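Thermosome subunit (Methanococcoides burtonii, PDB 3AQ1) probably binds and hydrolyses ATP to help unfolded proteins fold, as a group II chaperonin subunit. Local coordinates at residues K84-I96 with G356-L369. Residues are numbered along the deposited sequence; the frame is centred on the assembly and turned at random.
Sequences KCREILETITIAI and GKVVVGGGSSEVEL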
ATOM      1  N   LYS A  84     -16.695  20.604  -5.062  1.00 68.76           N
ATOM      2  CA  LYS A  84     -17.716  20.574  -4.022  1.00 66.47           C
ATOM      3  C   LYS A  84     -17.940  19.165  -3.454  1.00 70.55           C
ATOM      4  O   LYS A  84     -18.415  19.020  -2.337  1.00 81.12           O
ATOM      5  CB  LYS A  84     -19.026  21.143  -4.552  1.00 70.40           C
ATOM      6  CG  LYS A  84     -20.037  21.438  -3.470  1.00 82.58           C
ATOM      7  CD  LYS A  84     -19.468  22.386  -2.413  1.00 91.09           C
ATOM      8  CE  LYS A  84     -20.489  22.658  -1.304  1.00 94.22           C
ATOM      9  NZ  LYS A  84     -19.853  23.095  -0.028  1.00 96.22           N
ATOM     10  N   CYS A  85     -17.611  18.127  -4.221  1.00 66.36           N
ATOM     11  CA  CYS A  85     -17.722  16.756  -3.723  1.00 61.98           C
ATOM     12  C   CYS A  85     -16.615  16.476  -2.720  1.00 67.26           C
ATOM     13  O   CYS A  85     -16.816  15.749  -1.752  1.00 68.46           O
ATOM     14  CB  CYS A  85     -17.667  15.727  -4.863  1.00 52.02           C
ATOM     15  SG  CYS A  85     -19.212  15.546  -5.813  1.00 65.17           S
ATOM     16  N   ARG A  86     -15.445  17.060  -2.963  1.00 69.76           N
ATOM     17  CA  ARG A  86     -14.293  16.880  -2.089  1.00 75.42           C
ATOM     18  C   ARG A  86     -14.615  17.416  -0.703  1.00 81.75           C
ATOM     19  O   ARG A  86     -14.292  16.781   0.299  1.00 85.36           O
ATOM     20  CB  ARG A  86     -13.076  17.590  -2.678  1.00 89.18           C
ATOM     21  CG  ARG A  86     -11.771  17.430  -1.911  1.00104.59           C
ATOM     22  CD  ARG A  86     -10.695  18.265  -2.605  1.00122.48           C
ATOM     23  NE  ARG A  86      -9.375  18.179  -1.983  1.00134.00           N
ATOM     24  CZ  ARG A  86      -8.305  18.846  -2.415  1.00139.20           C
ATOM     25  NH1 ARG A  86      -8.405  19.648  -3.467  1.00140.43           N
ATOM     26  NH2 ARG A  86      -7.136  18.718  -1.795  1.00138.18           N
ATOM     27  N   GLU A  87     -15.271  18.577  -0.654  1.00 83.81           N
ATOM     28  CA  GLU A  87     -15.692  19.181   0.610  1.00 78.84           C
ATOM     29  C   GLU A  87     -16.732  18.323   1.305  1.00 68.60           C
ATOM     30  O   GLU A  87     -16.641  18.062   2.500  1.00 74.31           O
ATOM     31  CB  GLU A  87     -16.300  20.561   0.387  1.00 84.76           C
ATOM     32  CG  GLU A  87     -15.368  21.617  -0.161  1.00 92.53           C
ATOM     33  CD  GLU A  87     -16.086  22.941  -0.314  1.00 99.85           C
ATOM     34  OE1 GLU A  87     -16.840  23.301   0.623  1.00103.36           O
ATOM     35  OE2 GLU A  87     -15.916  23.605  -1.365  1.00 93.85           O
ATOM     36  N   ILE A  88     -17.742  17.909   0.555  1.00 60.44           N
ATOM     37  CA  ILE A  88     -18.791  17.078   1.116  1.00 67.10           C
ATOM     38  C   ILE A  88     -18.255  15.746   1.648  1.00 76.35           C
ATOM     39  O   ILE A  88     -18.718  15.257   2.677  1.00 82.36           O
ATOM     40  CB  ILE A  88     -19.900  16.812   0.097  1.00 65.12           C
ATOM     41  CG1 ILE A  88     -20.556  18.127  -0.319  1.00 64.97           C
ATOM     42  CG2 ILE A  88     -20.937  15.876   0.686  1.00 68.31           C
ATOM     43  CD1 ILE A  88     -21.734  17.940  -1.245  1.00 69.64           C
ATOM     44  N   LEU A  89     -17.281  15.163   0.953  1.00 70.22           N
ATOM     45  CA  LEU A  89     -16.682  13.913   1.405  1.00 66.14           C
ATOM     46  C   LEU A  89     -16.000  14.071   2.754  1.00 79.65           C
ATOM     47  O   LEU A  89     -16.248  13.288   3.667  1.00 86.69           O
ATOM     48  CB  LEU A  89     -15.683  13.375   0.384  1.00 59.11           C
ATOM     49  CG  LEU A  89     -16.273  12.524  -0.741  1.00 60.16           C
ATOM     50  CD1 LEU A  89     -15.296  12.415  -1.902  1.00 61.10           C
ATOM     51  CD2 LEU A  89     -16.676  11.146  -0.231  1.00 49.74           C
ATOM     52  N   GLU A  90     -15.146  15.084   2.879  1.00 85.87           N
ATOM     53  CA  GLU A  90     -14.408  15.310   4.120  1.00 87.81           C
ATOM     54  C   GLU A  90     -15.358  15.459   5.295  1.00 86.35           C
ATOM     55  O   GLU A  90     -14.971  15.284   6.448  1.00 92.84           O
ATOM     56  CB  GLU A  90     -13.524  16.547   4.017  1.00 89.89           C
ATOM     57  CG  GLU A  90     -12.127  16.316   4.542  1.00106.82           C
ATOM     58  CD  GLU A  90     -11.078  16.470   3.461  1.00121.67           C
ATOM     59  OE1 GLU A  90     -11.161  17.462   2.702  1.00126.15           O
ATOM     60  OE2 GLU A  90     -10.174  15.609   3.370  1.00123.53           O
ATOM     61  N   THR A  91     -16.607  15.777   4.981  1.00 82.56           N
ATOM     62  CA  THR A  91     -17.649  15.956   5.981  1.00 80.46           C
ATOM     63  C   THR A  91     -18.350  14.646   6.344  1.00 74.01           C
ATOM     64  O   THR A  91     -18.800  14.487   7.466  1.00 76.70           O
ATOM     65  CB  THR A  91     -18.690  17.020   5.515  1.00 79.42           C
ATOM     66  OG1 THR A  91     -18.218  18.338   5.843  1.00 73.79           O
ATOM     67  CG2 THR A  91     -20.060  16.784   6.163  1.00 79.19           C
ATOM     68  N   ILE A  92     -18.434  13.704   5.406  1.00 78.21           N
ATOM     69  CA  ILE A  92     -19.172  12.455   5.640  1.00 73.92           C
ATOM     70  C   ILE A  92     -18.292  11.211   5.799  1.00 72.09           C
ATOM     71  O   ILE A  92     -18.796  10.088   5.875  1.00 73.53           O
ATOM     72  CB  ILE A  92     -20.175  12.177   4.513  1.00 72.09           C
ATOM     73  CG1 ILE A  92     -19.464  11.577   3.304  1.00 68.47           C
ATOM     74  CG2 ILE A  92     -20.878  13.453   4.118  1.00 80.69           C
ATOM     75  CD1 ILE A  92     -20.398  10.939   2.311  1.00 66.38           C
ATOM     76  N   THR A  93     -16.978  11.409   5.842  1.00 70.80           N
ATOM     77  CA  THR A  93     -16.046  10.303   6.009  1.00 61.59           C
ATOM     78  C   THR A  93     -15.928   9.902   7.462  1.00 61.85           C
ATOM     79  O   THR A  93     -16.270  10.672   8.355  1.00 68.17           O
ATOM     80  CB  THR A  93     -14.652  10.677   5.529  1.00 63.68           C
ATOM     81  OG1 THR A  93     -14.359  12.010   5.951  1.00 74.64           O
ATOM     82  CG2 THR A  93     -14.581  10.612   4.030  1.00 60.89           C
ATOM     83  N   ILE A  94     -15.432   8.690   7.683  1.00 57.27           N
ATOM     84  CA  ILE A  94     -15.198   8.161   9.019  1.00 48.58           C
ATOM     85  C   ILE A  94     -13.721   8.295   9.308  1.00 54.04           C
ATOM     86  O   ILE A  94     -12.899   7.889   8.494  1.00 63.69           O
ATOM     87  CB  ILE A  94     -15.568   6.679   9.076  1.00 48.25           C
ATOM     88  CG1 ILE A  94     -17.015   6.481   8.604  1.00 46.19           C
ATOM     89  CG2 ILE A  94     -15.314   6.113  10.464  1.00 45.55           C
ATOM     90  CD1 ILE A  94     -17.545   5.091   8.806  1.00 57.73           C
ATOM     91  N   ALA A  95     -13.385   8.875  10.455  1.00 60.13           N
ATOM     92  CA  ALA A  95     -11.984   9.143  10.798  1.00 66.76           C
ATOM     93  C   ALA A  95     -11.292   7.931  11.389  1.00 70.66           C
ATOM     94  O   ALA A  95     -11.848   7.226  12.244  1.00 74.10           O
ATOM     95  CB  ALA A  95     -11.858  10.343  11.748  1.00 48.88           C
ATOM     96  N   ILE A  96     -10.071   7.698  10.927  1.00 68.20           N
ATOM     97  CA  ILE A  96      -9.291   6.562  11.380  1.00 69.07           C
ATOM     98  C   ILE A  96      -7.921   7.026  11.837  1.00 67.84           C
ATOM     99  O   ILE A  96      -7.150   7.566  11.053  1.00 56.27           O
ATOM    100  CB  ILE A  96      -9.145   5.510  10.270  1.00 59.08           C
ATOM    101  CG1 ILE A  96     -10.524   5.088   9.792  1.00 58.23           C
ATOM    102  CG2 ILE A  96      -8.380   4.287  10.780  1.00 50.33           C
ATOM    103  CD1 ILE A  96     -11.298   4.314  10.848  1.00 67.76           C
ATOM    104  N   GLY A 356      -6.286   9.268   6.738  1.00 58.61           N
ATOM    105  CA  GLY A 356      -6.892   9.626   8.011  1.00 52.90           C
ATOM    106  C   GLY A 356      -8.399   9.431   7.998  1.00 65.98           C
ATOM    107  O   GLY A 356      -9.081   9.681   8.997  1.00 67.27           O
ATOM    108  N   LYS A 357      -8.922   8.982   6.854  1.00 58.90           N
ATOM    109  CA  LYS A 357     -10.356   8.838   6.658  1.00 54.29           C
ATOM    110  C   LYS A 357     -10.658   7.673   5.727  1.00 58.74           C
ATOM    111  O   LYS A 357      -9.862   7.347   4.841  1.00 69.16           O
ATOM    112  CB  LYS A 357     -10.949  10.134   6.098  1.00 59.64           C
ATOM    113  CG  LYS A 357     -10.200  11.396   6.555  1.00 69.58           C
ATOM    114  CD  LYS A 357     -11.101  12.616   6.668  1.00 78.63           C
ATOM    115  CE  LYS A 357     -10.292  13.903   6.744  1.00 85.08           C
ATOM    116  NZ  LYS A 357      -9.593  14.194   5.455  1.00 86.28           N
ATOM    117  N   VAL A 358     -11.798   7.026   5.952  1.00 50.35           N
ATOM    118  CA  VAL A 358     -12.301   6.037   5.009  1.00 49.77           C
ATOM    119  C   VAL A 358     -13.740   6.352   4.652  1.00 57.23           C
ATOM    120  O   VAL A 358     -14.453   7.017   5.413  1.00 56.03           O
ATOM    121  CB  VAL A 358     -12.274   4.617   5.572  1.00 46.11           C
ATOM    122  CG1 VAL A 358     -10.911   4.293   6.103  1.00 47.32           C
ATOM    123  CG2 VAL A 358     -13.314   4.478   6.658  1.00 53.52           C
ATOM    124  N   VAL A 359     -14.145   5.866   3.482  1.00 60.33           N
ATOM    125  CA  VAL A 359     -15.517   5.947   3.003  1.00 59.94           C
ATOM    126  C   VAL A 359     -16.076   4.543   3.095  1.00 58.03           C
ATOM    127  O   VAL A 359     -15.316   3.582   3.059  1.00 59.31           O
ATOM    128  CB  VAL A 359     -15.551   6.376   1.524  1.00 61.01           C
ATOM    129  CG1 VAL A 359     -16.968   6.439   1.017  1.00 67.82           C
ATOM    130  CG2 VAL A 359     -14.883   7.713   1.350  1.00 66.35           C
ATOM    131  N   VAL A 360     -17.388   4.400   3.226  1.00 55.07           N
ATOM    132  CA  VAL A 360     -17.977   3.076   3.096  1.00 52.07           C
ATOM    133  C   VAL A 360     -18.583   2.938   1.720  1.00 49.40           C
ATOM    134  O   VAL A 360     -18.851   3.941   1.066  1.00 54.58           O
ATOM    135  CB  VAL A 360     -19.019   2.794   4.163  1.00 51.01           C
ATOM    136  CG1 VAL A 360     -18.317   2.382   5.436  1.00 44.49           C
ATOM    137  CG2 VAL A 360     -19.896   4.022   4.380  1.00 51.60           C
ATOM    138  N   GLY A 361     -18.804   1.695   1.294  1.00 47.87           N
ATOM    139  CA  GLY A 361     -19.134   1.406  -0.091  1.00 48.05           C
ATOM    140  C   GLY A 361     -20.603   1.166  -0.374  1.00 55.08           C
ATOM    141  O   GLY A 361     -21.474   1.696   0.317  1.00 60.42           O
ATOM    142  N   GLY A 362     -20.875   0.381  -1.413  1.00 48.39           N
ATOM    143  CA  GLY A 362     -22.233   0.015  -1.772  1.00 40.77           C
ATOM    144  C   GLY A 362     -23.070   1.173  -2.286  1.00 49.31           C
ATOM    145  O   GLY A 362     -24.309   1.145  -2.236  1.00 44.43           O
ATOM    146  N   GLY A 363     -22.393   2.195  -2.791  1.00 40.48           N
ATOM    147  CA  GLY A 363     -23.077   3.333  -3.368  1.00 36.87           C
ATOM    148  C   GLY A 363     -23.506   4.326  -2.310  1.00 41.37           C
ATOM    149  O   GLY A 363     -24.095   5.362  -2.625  1.00 44.92           O
ATOM    150  N   SER A 364     -23.201   4.016  -1.055  1.00 38.78           N
ATOM    151  CA  SER A 364     -23.536   4.920   0.043  1.00 50.48           C
ATOM    152  C   SER A 364     -23.037   6.352  -0.195  1.00 52.37           C
ATOM    153  O   SER A 364     -23.792   7.296  -0.003  1.00 51.45           O
ATOM    154  CB  SER A 364     -23.030   4.384   1.390  1.00 54.62           C
ATOM    155  OG  SER A 364     -21.615   4.427   1.467  1.00 63.44           O
ATOM    156  N   SER A 365     -21.784   6.517  -0.624  1.00 53.59           N
ATOM    157  CA  SER A 365     -21.201   7.860  -0.745  1.00 47.93           C
ATOM    158  C   SER A 365     -21.658   8.605  -2.002  1.00 54.75           C
ATOM    159  O   SER A 365     -21.720   9.834  -2.026  1.00 58.21           O
ATOM    160  CB  SER A 365     -19.672   7.816  -0.666  1.00 48.04           C
ATOM    161  OG  SER A 365     -19.101   7.337  -1.865  1.00 53.83           O
ATOM    162  N   GLU A 366     -21.991   7.869  -3.050  1.00 53.15           N
ATOM    163  CA  GLU A 366     -22.500   8.513  -4.242  1.00 46.93           C
ATOM    164  C   GLU A 366     -23.885   9.098  -3.967  1.00 57.38           C
ATOM    165  O   GLU A 366     -24.194  10.228  -4.363  1.00 58.52           O
ATOM    166  CB  GLU A 366     -22.524   7.528  -5.401  1.00 34.74           C
ATOM    167  CG  GLU A 366     -21.146   7.291  -6.021  1.00 42.81           C
ATOM    168  CD  GLU A 366     -20.338   6.197  -5.332  1.00 52.55           C
ATOM    169  OE1 GLU A 366     -20.835   5.575  -4.367  1.00 46.54           O
ATOM    170  OE2 GLU A 366     -19.196   5.955  -5.771  1.00 62.10           O
ATOM    171  N   VAL A 367     -24.709   8.321  -3.274  1.00 52.86           N
ATOM    172  CA  VAL A 367     -26.051   8.739  -2.888  1.00 45.81           C
ATOM    173  C   VAL A 367     -26.022   9.964  -1.964  1.00 56.33           C
ATOM    174  O   VAL A 367     -26.738  10.939  -2.201  1.00 60.44           O
ATOM    175  CB  VAL A 367     -26.762   7.578  -2.204  1.00 41.17           C
ATOM    176  CG1 VAL A 367     -28.087   8.009  -1.586  1.00 35.47           C
ATOM    177  CG2 VAL A 367     -26.942   6.454  -3.196  1.00 44.46           C
ATOM    178  N   GLU A 368     -25.192   9.913  -0.921  1.00 54.01           N
ATOM    179  CA  GLU A 368     -24.962  11.070  -0.052  1.00 54.58           C
ATOM    180  C   GLU A 368     -24.455  12.283  -0.845  1.00 56.96           C
ATOM    181  O   GLU A 368     -25.014  13.370  -0.749  1.00 59.61           O
ATOM    182  CB  GLU A 368     -23.980  10.737   1.084  1.00 44.35           C
ATOM    183  CG  GLU A 368     -24.064  11.690   2.268  1.00 49.56           C
ATOM    184  CD  GLU A 368     -25.445  11.677   2.920  1.00 62.18           C
ATOM    185  OE1 GLU A 368     -26.081  10.602   2.935  1.00 57.54           O
ATOM    186  OE2 GLU A 368     -25.897  12.734   3.415  1.00 64.80           O
ATOM    187  N   LEU A 369     -23.399  12.097  -1.626  1.00 54.50           N
ATOM    188  CA  LEU A 369     -22.905  13.174  -2.477  1.00 48.98           C
ATOM    189  C   LEU A 369     -24.009  13.714  -3.351  1.00 47.07           C
ATOM    190  O   LEU A 369     -24.246  14.916  -3.371  1.00 57.44           O
ATOM    191  CB  LEU A 369     -21.747  12.700  -3.344  1.00 51.26           C
ATOM    192  CG  LEU A 369     -20.458  12.557  -2.548  1.00 49.68           C
ATOM    193  CD1 LEU A 369     -19.362  12.027  -3.430  1.00 52.56           C
ATOM    194  CD2 LEU A 369     -20.092  13.905  -1.999  1.00 50.99           C
TER
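A sharp bend at chi4 (68°), with a lesser one at chi2, brings Lys357 NZ to the carboxylate of Glu90, itself bent at chi2, near the end of helix 84-92. The lysine stands on strand 357-360, which pairs antiparallel with strand 94-95 in the helical equatorial domain of the group II chaperonin fold. Lys357 NZ lies 2.6 Å from Glu90 OE2 in a salt bridge, taken on the anti side of the carboxylate and somewhat out of its plane. On the way the lysine chain crosses over Thr93, with Lys357 CD 3.4 Å from Thr93 OG1. Cut back to alanine, this position would probably leave Glu90 without its positive mate and take the CD methylene off Thr93 OG1.

In the small sheet, strand 357-360 runs between strand 94-95 and strand 446-448. Ile94 and Val358 form a hydrogen-bonded pair, Ile94 N to Val358 O 3.0 Å and Val358 N to Ile94 O 2.9 Å, and Ile96 N adds a bond to Gly356 O. Ile94 and Val358 share one face; Ile96 sets CG1 3.8 Å from Val358 CG1, and helix 101-109 packs against both Ile96 and Val358.

Past the type I' turn from Gly361 to Ser364, helix 364-369 runs across helix 84-92 at 118°, the axes 10.5 Å apart. Leu369 fills the crossing: its CD2 lies against Ile88 CG2 and its CD1 rests against Leu89 CG, the two leucine side chains crossing at about a right angle, and Ile456 of helix 449-467 also touches it. Ile92 CD1 slides along the aliphatic part of Glu368, whose carboxylate is engaged by His421 and Arg372.

Thr93 is the first residue beyond the helix: with OG1 lodged between its own backbone N and carbonyl carbon (chi1 41°), the hydroxyl reaches Leu89 O at 3.2 Å, from the face opposite to Ile92 N.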